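PDB 1UAY: type II 3-hydroxyacyl-CoA dehydrogenase from Thermus thermophilus, which probably oxidises 3-hydroxyacyl-CoA to 3-oxoacyl-CoA with a nicotinamide cofactor, a step of fatty acid beta-oxidation. Local coordinates for residues L20-A24 with R25-V29; R56-A59 with R60-E64; G87-G90 with L91-R95; F94-V97 with L98-L102. All blocks are in the same frame, centred on the assembly; numbering follows the deposited sequence. Where two conformers were deposited one is given.

From the N terminus, contact 1 turns the chain from helix 13-25 into strand 28-33, within the first beta-alpha-beta unit of the Rossmann-type sheet. Contact 2 follows in the last turns of helix 51-64, on the way to strand 67-72, and meets contact 1 where Arg28 CB packs 3.7 Å from Glu64 CB. Contact 3 starts helix 91-116 after a loop, and contact 4 continues along the same helix, sharing Phe94 and Arg95 with it. All four are local and follow in series, none enclosing another. Contacts 3 and 4, with centres about 11 Å apart, both reach the second subunit, while contact 4 alone includes a residue of the adenosine pocket.

Contact 1: L20-A24 with R25-V29; sequences LALKA and RGYRV
With CG set beside the backbone N and anti to the carbonyl carbon (chi1 -72°), Leu22 sends its CD2 methyl over one face of the Tyr27 ring. Tyr27 adopts the same kind of first torsion, and the two side chains meet in a CH-pi contact, CD2 of Leu22 lying 4.2 Å from the ring centroid of Tyr27. The carbonyl O of Leu22 approaches the same ring in its plane, at the edge, 3.5 Å from Tyr27 CD1. That oxygen is also the acceptor for Tyr27 N at 3.0 Å, so Leu22 meets Tyr27 through both its backbone and its side chain. Gly26 N bonds to Lys23 O at 3.0 Å, but from well above the carbonyl plane. Gly26 has a positive phi of 114°, a backbone setting readily taken by glycine, and this reverses the chain at the helix end. A water donates to both Lys23 O and Tyr27 O, joining the two carbonyls across the turn. The aliphatic part of Lys23 runs past the turn, with Lys23 CD 3.6 Å from Tyr27 O, before NZ goes on to a salt bridge with Asp40. Farther along, the CG2 branch of Val29 fits against Leu22 CB at 3.7 Å, carrying the apolar packing on to the strand. Leu22 also touches Leu218 and Leu221 of helix 210-222, and Tyr27 packs on Phe68 and Ala69. The wider bond from Tyr27 N to Leu22 O spans the tighter one from Gly26 N to Lys23 O, a Schellman motif that ends the helix of a Rossmann beta-alpha-beta unit and leads toward strand 28-33.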
loop_
_atom_site.group_PDB
_atom_site.type_symbol
_atom_site.label_atom_id
_atom_site.label_comp_id
_atom_site.label_asym_id
_atom_site.label_seq_id
_atom_site.Cartn_x
_atom_site.Cartn_y
_atom_site.Cartn_z
ATOM N N LEU A 20 -30.310 -7.239 5.182
ATOM C CA LEU A 20 -31.543 -6.964 4.449
ATOM C C LEU A 20 -31.357 -7.163 2.946
ATOM O O LEU A 20 -32.241 -7.687 2.273
ATOM C CB LEU A 20 -32.024 -5.536 4.739
ATOM C CG LEU A 20 -32.529 -5.295 6.168
ATOM C CD1 LEU A 20 -32.808 -3.813 6.379
ATOM C CD2 LEU A 20 -33.784 -6.120 6.408
ATOM N N ALA A 21 -30.207 -6.755 2.420
ATOM C CA ALA A 21 -29.936 -6.916 0.994
ATOM C C ALA A 21 -29.828 -8.395 0.632
ATOM O O ALA A 21 -30.314 -8.825 -0.413
ATOM C CB ALA A 21 -28.653 -6.192 0.619
ATOM N N LEU A 22 -29.189 -9.173 1.498
ATOM C CA LEU A 22 -29.046 -10.602 1.248
ATOM C C LEU A 22 -30.405 -11.288 1.305
ATOM O O LEU A 22 -30.689 -12.191 0.517
ATOM C CB LEU A 22 -28.088 -11.217 2.272
ATOM C CG LEU A 22 -26.617 -10.840 2.072
ATOM C CD1 LEU A 22 -25.811 -11.221 3.302
ATOM C CD2 LEU A 22 -26.074 -11.530 0.827
ATOM N N LYS A 23 -31.253 -10.852 2.232
ATOM C CA LYS A 23 -32.586 -11.432 2.355
ATOM C C LYS A 23 -33.375 -11.156 1.076
ATOM O O LYS A 23 -34.034 -12.045 0.539
ATOM C CB LYS A 23 -33.315 -10.829 3.560
ATOM C CG LYS A 23 -34.706 -11.403 3.803
ATOM C CD LYS A 23 -34.642 -12.871 4.201
ATOM C CE LYS A 23 -36.035 -13.463 4.381
ATOM N NZ LYS A 23 -36.830 -12.735 5.406
ATOM N N ALA A 24 -33.300 -9.921 0.586
ATOM C CA ALA A 24 -34.008 -9.536 -0.632
ATOM C C ALA A 24 -33.486 -10.315 -1.838
ATOM O O ALA A 24 -34.222 -10.553 -2.799
ATOM C CB ALA A 24 -33.853 -8.044 -0.873
ATOM N N ARG A 25 -32.216 -10.708 -1.778
ATOM C CA ARG A 25 -31.577 -11.458 -2.855
ATOM C C ARG A 25 -31.995 -12.925 -2.847
ATOM O O ARG A 25 -31.763 -13.644 -3.819
ATOM C CB ARG A 25 -30.053 -11.352 -2.732
ATOM C CG ARG A 25 -29.267 -12.089 -3.811
ATOM C CD ARG A 25 -29.439 -11.445 -5.179
ATOM N NE ARG A 25 -28.649 -12.122 -6.204
ATOM C CZ ARG A 25 -28.878 -13.361 -6.629
ATOM N NH1 ARG A 25 -29.880 -14.066 -6.119
ATOM N NH2 ARG A 25 -28.103 -13.898 -7.563
ATOM N N GLY A 26 -32.600 -13.372 -1.750
ATOM C CA GLY A 26 -33.046 -14.751 -1.669
ATOM C C GLY A 26 -32.340 -15.626 -0.649
ATOM O O GLY A 26 -32.666 -16.805 -0.512
ATOM N N TYR A 27 -31.370 -15.071 0.068
ATOM C CA TYR A 27 -30.655 -15.847 1.075
ATOM C C TYR A 27 -31.489 -16.020 2.337
ATOM O O TYR A 27 -32.315 -15.168 2.666
ATOM C CB TYR A 27 -29.344 -15.158 1.480
ATOM C CG TYR A 27 -28.224 -15.245 0.472
ATOM C CD1 TYR A 27 -28.136 -14.342 -0.585
ATOM C CD2 TYR A 27 -27.244 -16.231 0.583
ATOM C CE1 TYR A 27 -27.093 -14.419 -1.511
ATOM C CE2 TYR A 27 -26.204 -16.316 -0.334
ATOM C CZ TYR A 27 -26.132 -15.409 -1.377
ATOM O OH TYR A 27 -25.096 -15.493 -2.281
ATOM N N ARG A 28 -31.273 -17.138 3.024
ATOM C CA ARG A 28 -31.928 -17.415 4.302
ATOM C C ARG A 28 -30.907 -16.798 5.258
ATOM O O ARG A 28 -29.868 -17.392 5.541
ATOM C CB ARG A 28 -32.031 -18.923 4.532
ATOM C CG ARG A 28 -32.942 -19.649 3.553
ATOM C CD ARG A 28 -34.405 -19.374 3.853
ATOM N NE ARG A 28 -35.295 -20.223 3.066
ATOM C CZ ARG A 28 -36.602 -20.338 3.278
ATOM N NH1 ARG A 28 -37.180 -19.658 4.259
ATOM N NH2 ARG A 28 -37.332 -21.134 2.507
ATOM N N VAL A 29 -31.211 -15.603 5.750
ATOM C CA VAL A 29 -30.285 -14.857 6.593
ATOM C C VAL A 29 -30.382 -14.988 8.104
ATOM O O VAL A 29 -31.454 -14.841 8.695
ATOM C CB VAL A 29 -30.365 -13.352 6.247
ATOM C CG1 VAL A 29 -29.356 -12.564 7.063
ATOM C CG2 VAL A 29 -30.123 -13.149 4.757
HETATM O O HOH W 1 -34.808 -14.802 1.472
#

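Contact 2: R56-A59 with R60-E64; sequences RAVA and RAQEE
Val58 and Gln62, one helical turn apart, lie side by side and point the same way. Both approaches between them set a carbon against an oxygen: the CG1 methyl of Val58 approaches Gln62 OE1 at 3.9 Å, while CG of Gln62 rests 3.3 Å from Val58 O. CG of Gln62 stands beside its own backbone N (chi1 -67°), and the chain then runs extended to the amide, whose NE2 makes a weak hydrogen bond to Ala115 O.

The backbone bonds are those of an alpha helix. Gln62 N reaches Val58 O at 3.0 Å in a nearly straight line, 163° at the hydrogen, and Ala61 N and Arg60 N bond in like manner to Ala57 O and Arg56 O. Glu63 N meets Ala59 O at 2.9 Å, with a more bent geometry, and Glu63 CG lies 3.2 Å from Ala59 O.

The charged pair is Arg60 and Glu64. A bend at chi2 swings the arginine along the helix, and its NH1 gives a short bond of 2.6 Å to Glu64 OE2. This acceptor lies in the guanidinium plane and is approached on its anti side; NH2 adds a weak bond to the same oxygen.

Ala57, Val58 and Ala61 turn to the strands, packing on Leu6, Leu67 and Val30. Beside them Arg60 and Glu64 also pack on strands 28-33 and 42-45, an ion pair of residues four apart, consistent with mutual charge neutralisation near the helix's C-terminal part.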
loop_
_atom_site.group_PDB
_atom_site.type_symbol
_atom_site.label_atom_id
_atom_site.label_comp_id
_atom_site.label_asym_id
_atom_site.label_seq_id
_atom_site.Cartn_x
_atom_site.Cartn_y
_atom_site.Cartn_z
ATOM N N ARG A 56 -23.142 -21.407 17.443
ATOM C CA ARG A 56 -24.595 -21.515 17.473
ATOM C C ARG A 56 -25.210 -20.824 16.259
ATOM O O ARG A 56 -26.152 -21.337 15.654
ATOM C CB ARG A 56 -25.153 -20.899 18.759
ATOM C CG ARG A 56 -26.638 -21.163 18.973
ATOM C CD ARG A 56 -27.016 -21.038 20.442
ATOM N NE ARG A 56 -26.967 -19.661 20.921
ATOM C CZ ARG A 56 -27.874 -18.736 20.624
ATOM N NH1 ARG A 56 -28.906 -19.041 19.847
ATOM N NH2 ARG A 56 -27.753 -17.508 21.109
ATOM N N ALA A 57 -24.671 -19.661 15.903
ATOM C CA ALA A 57 -25.165 -18.901 14.760
ATOM C C ALA A 57 -24.881 -19.614 13.436
ATOM O O ALA A 57 -25.730 -19.640 12.544
ATOM C CB ALA A 57 -24.543 -17.501 14.755
ATOM N N VAL A 58 -23.684 -20.181 13.312
ATOM C CA VAL A 58 -23.304 -20.901 12.104
ATOM C C VAL A 58 -24.230 -22.106 11.912
ATOM O O VAL A 58 -24.742 -22.337 10.819
ATOM C CB VAL A 58 -21.828 -21.367 12.185
ATOM C CG1 VAL A 58 -21.518 -22.351 11.063
ATOM C CG2 VAL A 58 -20.902 -20.158 12.095
ATOM N N ALA A 59 -24.461 -22.860 12.983
ATOM C CA ALA A 59 -25.337 -24.025 12.913
ATOM C C ALA A 59 -26.769 -23.607 12.571
ATOM O O ALA A 59 -27.453 -24.284 11.804
ATOM C CB ALA A 59 -25.312 -24.783 14.239
ATOM N N ARG A 60 -27.223 -22.493 13.140
ATOM C CA ARG A 60 -28.573 -22.009 12.867
ATOM C C ARG A 60 -28.728 -21.721 11.373
ATOM O O ARG A 60 -29.752 -22.038 10.773
ATOM C CB ARG A 60 -28.859 -20.739 13.672
ATOM C CG ARG A 60 -30.277 -20.205 13.495
ATOM C CD ARG A 60 -31.311 -21.124 14.138
ATOM N NE ARG A 60 -32.678 -20.720 13.811
ATOM C CZ ARG A 60 -33.264 -20.951 12.641
ATOM N NH1 ARG A 60 -32.605 -21.587 11.681
ATOM N NH2 ARG A 60 -34.510 -20.542 12.426
ATOM N N ALA A 61 -27.703 -21.119 10.775
ATOM C CA ALA A 61 -27.738 -20.816 9.351
ATOM C C ALA A 61 -27.776 -22.114 8.549
ATOM O O ALA A 61 -28.568 -22.255 7.617
ATOM C CB ALA A 61 -26.519 -19.987 8.958
ATOM N N GLN A 62 -26.927 -23.068 8.920
ATOM C CA GLN A 62 -26.884 -24.343 8.211
ATOM C C GLN A 62 -28.196 -25.117 8.305
ATOM O O GLN A 62 -28.503 -25.933 7.438
ATOM C CB GLN A 62 -25.721 -25.192 8.721
ATOM C CG GLN A 62 -24.363 -24.599 8.379
ATOM C CD GLN A 62 -23.223 -25.510 8.764
ATOM O OE1 GLN A 62 -23.030 -25.819 9.943
ATOM N NE2 GLN A 62 -22.457 -25.951 7.770
ATOM N N GLU A 63 -28.978 -24.865 9.348
ATOM C CA GLU A 63 -30.257 -25.552 9.472
ATOM C C GLU A 63 -31.231 -25.010 8.431
ATOM O O GLU A 63 -32.151 -25.711 8.009
ATOM C CB GLU A 63 -30.843 -25.371 10.874
ATOM C CG GLU A 63 -30.087 -26.128 11.958
ATOM C CD GLU A 63 -30.711 -25.957 13.326
ATOM O OE1 GLU A 63 -30.992 -24.803 13.709
ATOM O OE2 GLU A 63 -30.913 -26.973 14.025
ATOM N N GLU A 64 -31.025 -23.765 8.015
ATOM C CA GLU A 64 -31.894 -23.138 7.020
ATOM C C GLU A 64 -31.563 -23.572 5.593
ATOM O O GLU A 64 -32.463 -23.820 4.785
ATOM C CB GLU A 64 -31.797 -21.613 7.112
ATOM C CG GLU A 64 -32.334 -21.023 8.405
ATOM C CD GLU A 64 -33.815 -21.287 8.594
ATOM O OE1 GLU A 64 -34.598 -20.957 7.680
ATOM O OE2 GLU A 64 -34.194 -21.817 9.656
#

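Contact 3: G87-G90 with L91-R95; sequences GPHG and LESFR
The CE1 corner of the His89 ring comes up to the Ser93 hydroxyl at the start of the helix, and both side chains lie close to Gly90 O. The imidazole is turned so that ND1 points at its neighbour's carbonyl: ND1 of His89 donates to Gly90 O at 2.8 Å, and the acceptor lies in the ring plane, 4° out of it. CE1 of His89 then comes to 3.1 Å from Ser93 OG, an oblique approach. Ser93 holds OG between its backbone N and carbonyl carbon (chi1 57°), which folds the hydroxyl back against the turn that precedes it. There Ser93 OG lies 3.1 Å from Gly90 O, but its strongest partner is Glu80 OE1, so its proton may go to either acceptor.

Phe94 approaches the histidine differently. Its CB is 3.9 Å from His89 CE1, and its backbone N is at the imidazole edge, near the ring plane, while the phenyl ring leads away to stack with Phe106 of the second subunit. That same Phe106 also meets His89 edge to face. Farther round the helix, Arg95 NH1 joins Glu92 OE1 in a salt bridge of 3.2 Å, the oxygen being met from above the carboxylate plane.

Glu80 serves the turn twice, since its OE2 also accepts from Gly90 N. Gly90 is the N-cap of helix 91-116, an interface helix typical of short-chain dehydrogenase oligomers, and here its first turn meets the second subunit.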
loop_
_atom_site.group_PDB
_atom_site.type_symbol
_atom_site.label_atom_id
_atom_site.label_comp_id
_atom_site.label_asym_id
_atom_site.label_seq_id
_atom_site.Cartn_x
_atom_site.Cartn_y
_atom_site.Cartn_z
ATOM N N GLY A 87 -2.792 9.811 32.433
ATOM C CA GLY A 87 -1.791 8.794 32.178
ATOM C C GLY A 87 -1.905 8.275 30.761
ATOM O O GLY A 87 -2.648 8.832 29.956
ATOM N N PRO A 88 -1.183 7.200 30.425
ATOM C CA PRO A 88 -1.240 6.641 29.075
ATOM C C PRO A 88 -2.531 5.889 28.776
ATOM O O PRO A 88 -3.286 5.527 29.679
ATOM C CB PRO A 88 -0.024 5.722 29.037
ATOM C CG PRO A 88 0.048 5.220 30.449
ATOM C CD PRO A 88 -0.197 6.482 31.253
ATOM N N HIS A 89 -2.768 5.678 27.486
ATOM C CA HIS A 89 -3.921 4.943 26.975
ATOM C C HIS A 89 -4.060 3.673 27.815
ATOM O O HIS A 89 -3.073 2.984 28.064
ATOM C CB HIS A 89 -3.632 4.583 25.513
ATOM C CG HIS A 89 -4.794 4.028 24.745
ATOM N ND1 HIS A 89 -5.461 2.877 25.109
ATOM C CD2 HIS A 89 -5.337 4.420 23.568
ATOM C CE1 HIS A 89 -6.361 2.582 24.186
ATOM N NE2 HIS A 89 -6.304 3.502 23.239
ATOM N N GLY A 90 -5.276 3.371 28.255
ATOM C CA GLY A 90 -5.488 2.176 29.047
ATOM C C GLY A 90 -5.199 0.919 28.247
ATOM O O GLY A 90 -5.423 0.871 27.038
ATOM N N LEU A 91 -4.702 -0.111 28.918
ATOM C CA LEU A 91 -4.392 -1.353 28.234
ATOM C C LEU A 91 -5.655 -2.166 27.965
ATOM O O LEU A 91 -5.775 -2.802 26.916
ATOM C CB LEU A 91 -3.406 -2.178 29.063
ATOM C CG LEU A 91 -2.740 -3.358 28.353
ATOM C CD1 LEU A 91 -1.988 -2.862 27.118
ATOM C CD2 LEU A 91 -1.789 -4.050 29.318
ATOM N N GLU A 92 -6.601 -2.132 28.897
ATOM C CA GLU A 92 -7.836 -2.888 28.738
ATOM C C GLU A 92 -8.695 -2.379 27.586
ATOM O O GLU A 92 -9.282 -3.177 26.858
ATOM C CB GLU A 92 -8.643 -2.879 30.036
ATOM C CG GLU A 92 -9.927 -3.701 29.970
ATOM C CD GLU A 92 -9.719 -5.068 29.332
ATOM O OE1 GLU A 92 -8.858 -5.837 29.813
ATOM O OE2 GLU A 92 -10.422 -5.375 28.344
ATOM N N SER A 93 -8.776 -1.063 27.409
ATOM C CA SER A 93 -9.575 -0.524 26.313
ATOM C C SER A 93 -8.975 -0.963 24.979
ATOM O O SER A 93 -9.704 -1.277 24.039
ATOM C CB SER A 93 -9.648 1.004 26.387
ATOM O OG SER A 93 -8.358 1.582 26.386
ATOM N N PHE A 94 -7.646 -0.995 24.906
ATOM C CA PHE A 94 -6.955 -1.421 23.692
ATOM C C PHE A 94 -7.272 -2.896 23.447
ATOM O O PHE A 94 -7.627 -3.290 22.336
ATOM C CB PHE A 94 -5.441 -1.244 23.854
ATOM C CG PHE A 94 -4.646 -1.633 22.635
ATOM C CD1 PHE A 94 -4.479 -0.741 21.579
ATOM C CD2 PHE A 94 -4.063 -2.892 22.543
ATOM C CE1 PHE A 94 -3.738 -1.099 20.447
ATOM C CE2 PHE A 94 -3.326 -3.259 21.421
ATOM C CZ PHE A 94 -3.163 -2.360 20.372
ATOM N N ARG A 95 -7.153 -3.707 24.493
ATOM C CA ARG A 95 -7.423 -5.136 24.375
ATOM C C ARG A 95 -8.854 -5.413 23.915
ATOM O O ARG A 95 -9.079 -6.286 23.077
ATOM C CB ARG A 95 -7.156 -5.847 25.709
ATOM C CG ARG A 95 -7.395 -7.350 25.647
ATOM C CD ARG A 95 -7.110 -8.048 26.971
ATOM N NE ARG A 95 -5.686 -8.088 27.296
ATOM C CZ ARG A 95 -5.119 -7.399 28.279
ATOM N NH1 ARG A 95 -5.852 -6.607 29.049
ATOM N NH2 ARG A 95 -3.816 -7.508 28.498
#

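Contact 4: F94-V97 with L98-L102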
loop_
_atom_site.group_PDB
_atom_site.type_symbol
_atom_site.label_atom_id
_atom_site.label_comp_id
_atom_site.label_asym_id
_atom_site.label_seq_id
_atom_site.Cartn_x
_atom_site.Cartn_y
_atom_site.Cartn_z
ATOM N N PHE A 94 -7.646 -0.995 24.906
ATOM C CA PHE A 94 -6.955 -1.421 23.692
ATOM C C PHE A 94 -7.272 -2.896 23.447
ATOM O O PHE A 94 -7.627 -3.290 22.336
ATOM C CB PHE A 94 -5.441 -1.244 23.854
ATOM C CG PHE A 94 -4.646 -1.633 22.635
ATOM C CD1 PHE A 94 -4.479 -0.741 21.579
ATOM C CD2 PHE A 94 -4.063 -2.892 22.543
ATOM C CE1 PHE A 94 -3.738 -1.099 20.447
ATOM C CE2 PHE A 94 -3.326 -3.259 21.421
ATOM C CZ PHE A 94 -3.163 -2.360 20.372
ATOM N N ARG A 95 -7.153 -3.707 24.493
ATOM C CA ARG A 95 -7.423 -5.136 24.375
ATOM C C ARG A 95 -8.854 -5.413 23.915
ATOM O O ARG A 95 -9.079 -6.286 23.077
ATOM C CB ARG A 95 -7.156 -5.847 25.709
ATOM C CG ARG A 95 -7.395 -7.350 25.647
ATOM C CD ARG A 95 -7.110 -8.048 26.971
ATOM N NE ARG A 95 -5.686 -8.088 27.296
ATOM C CZ ARG A 95 -5.119 -7.399 28.279
ATOM N NH1 ARG A 95 -5.852 -6.607 29.049
ATOM N NH2 ARG A 95 -3.816 -7.508 28.498
ATOM N N ARG A 96 -9.818 -4.670 24.455
ATOM C CA ARG A 96 -11.219 -4.862 24.089
ATOM C C ARG A 96 -11.463 -4.618 22.605
ATOM O O ARG A 96 -12.162 -5.392 21.946
ATOM C CB ARG A 96 -12.119 -3.938 24.915
ATOM C CG ARG A 96 -13.595 -4.038 24.561
ATOM C CD ARG A 96 -14.123 -5.455 24.744
ATOM N NE ARG A 96 -15.539 -5.569 24.396
ATOM C CZ ARG A 96 -16.237 -6.698 24.460
ATOM N NH1 ARG A 96 -15.652 -7.819 24.858
ATOM N NH2 ARG A 96 -17.519 -6.710 24.125
ATOM N N VAL A 97 -10.894 -3.539 22.077
ATOM C CA VAL A 97 -11.066 -3.229 20.667
ATOM C C VAL A 97 -10.474 -4.346 19.807
ATOM O O VAL A 97 -11.079 -4.752 18.812
ATOM C CB VAL A 97 -10.410 -1.880 20.310
ATOM C CG1 VAL A 97 -10.533 -1.621 18.819
ATOM C CG2 VAL A 97 -11.089 -0.762 21.086
ATOM N N LEU A 98 -9.303 -4.854 20.188
ATOM C CA LEU A 98 -8.674 -5.939 19.438
ATOM C C LEU A 98 -9.523 -7.197 19.525
ATOM O O LEU A 98 -9.710 -7.905 18.535
ATOM C CB LEU A 98 -7.279 -6.258 19.985
ATOM C CG LEU A 98 -6.108 -5.306 19.738
ATOM C CD1 LEU A 98 -4.820 -6.008 20.158
ATOM C CD2 LEU A 98 -6.034 -4.919 18.270
ATOM N N GLU A 99 -10.034 -7.477 20.716
ATOM C CA GLU A 99 -10.843 -8.677 20.936
ATOM C C GLU A 99 -12.083 -8.702 20.034
ATOM O O GLU A 99 -12.360 -9.681 19.353
ATOM C CB GLU A 99 -11.254 -8.762 22.414
ATOM C CG GLU A 99 -10.181 -9.252 23.347
ATOM C CD GLU A 99 -9.882 -10.717 23.090
ATOM O OE1 GLU A 99 -10.781 -11.542 23.224
ATOM O OE2 GLU A 99 -8.731 -11.031 22.801
ATOM N N VAL A 100 -12.849 -7.619 20.014
ATOM C CA VAL A 100 -14.057 -7.589 19.201
ATOM C C VAL A 100 -13.813 -7.475 17.697
ATOM O O VAL A 100 -14.315 -8.285 16.915
ATOM C CB VAL A 100 -14.981 -6.420 19.623
ATOM C CG1 VAL A 100 -16.241 -6.421 18.769
ATOM C CG2 VAL A 100 -15.335 -6.534 21.103
ATOM N N ASN A 101 -13.029 -6.480 17.298
ATOM C CA ASN A 101 -12.774 -6.227 15.883
ATOM C C ASN A 101 -11.867 -7.209 15.164
ATOM O O ASN A 101 -12.114 -7.551 14.008
ATOM C CB ASN A 101 -12.197 -4.821 15.696
ATOM C CG ASN A 101 -13.147 -3.734 16.139
ATOM O OD1 ASN A 101 -14.318 -3.992 16.420
ATOM N ND2 ASN A 101 -12.651 -2.504 16.192
ATOM N N LEU A 102 -10.812 -7.658 15.832
ATOM C CA LEU A 102 -9.873 -8.564 15.187
ATOM C C LEU A 102 -10.100 -10.018 15.558
ATOM O O LEU A 102 -10.327 -10.849 14.682
ATOM C CB LEU A 102 -8.436 -8.135 15.512
ATOM C CG LEU A 102 -7.274 -8.932 14.908
ATOM C CD1 LEU A 102 -7.477 -9.135 13.409
ATOM C CD2 LEU A 102 -5.978 -8.184 15.173
HETATM O O HOH W 2 -7.295 -8.769 22.622
#
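The guanidinium of Arg96 carries Val100 CG2 over the centre of one face, 3.4 Å above the plane, in an i to i+4 contact of the long alpha helix of this Rossmann-type short-chain dehydrogenase. A bend at chi2 (59°) of Arg96 curls the group along the helix, bringing Arg96 NE within 3.4 Å of Val100 CG2. Val100 belongs to the adenosine pocket and touches the bound nucleoside, and Arg96 packs on Asp47 of the same pocket.

Leu98 CD1 approaches the Phe94 ring obliquely, 3.4 Å from Phe94 CE2. Leu98 in turn packs on Leu102 of the second subunit.

Four i to i+4 backbone bonds join the segments, the most linear being Val100 N to Arg96 O at 3.0 Å (170° at the hydrogen). A wider pi-type turn at 99-102 overlaps the last of them.

Asn101 is held by three groups: OD1 accepts from Val76 N, ND2 bonds with Ser151 OG, and its backbone N donates to Val97 O. Beside these bonds, Asn101 ND2 sits 3.5 Å from the CG1 methyl of Val97.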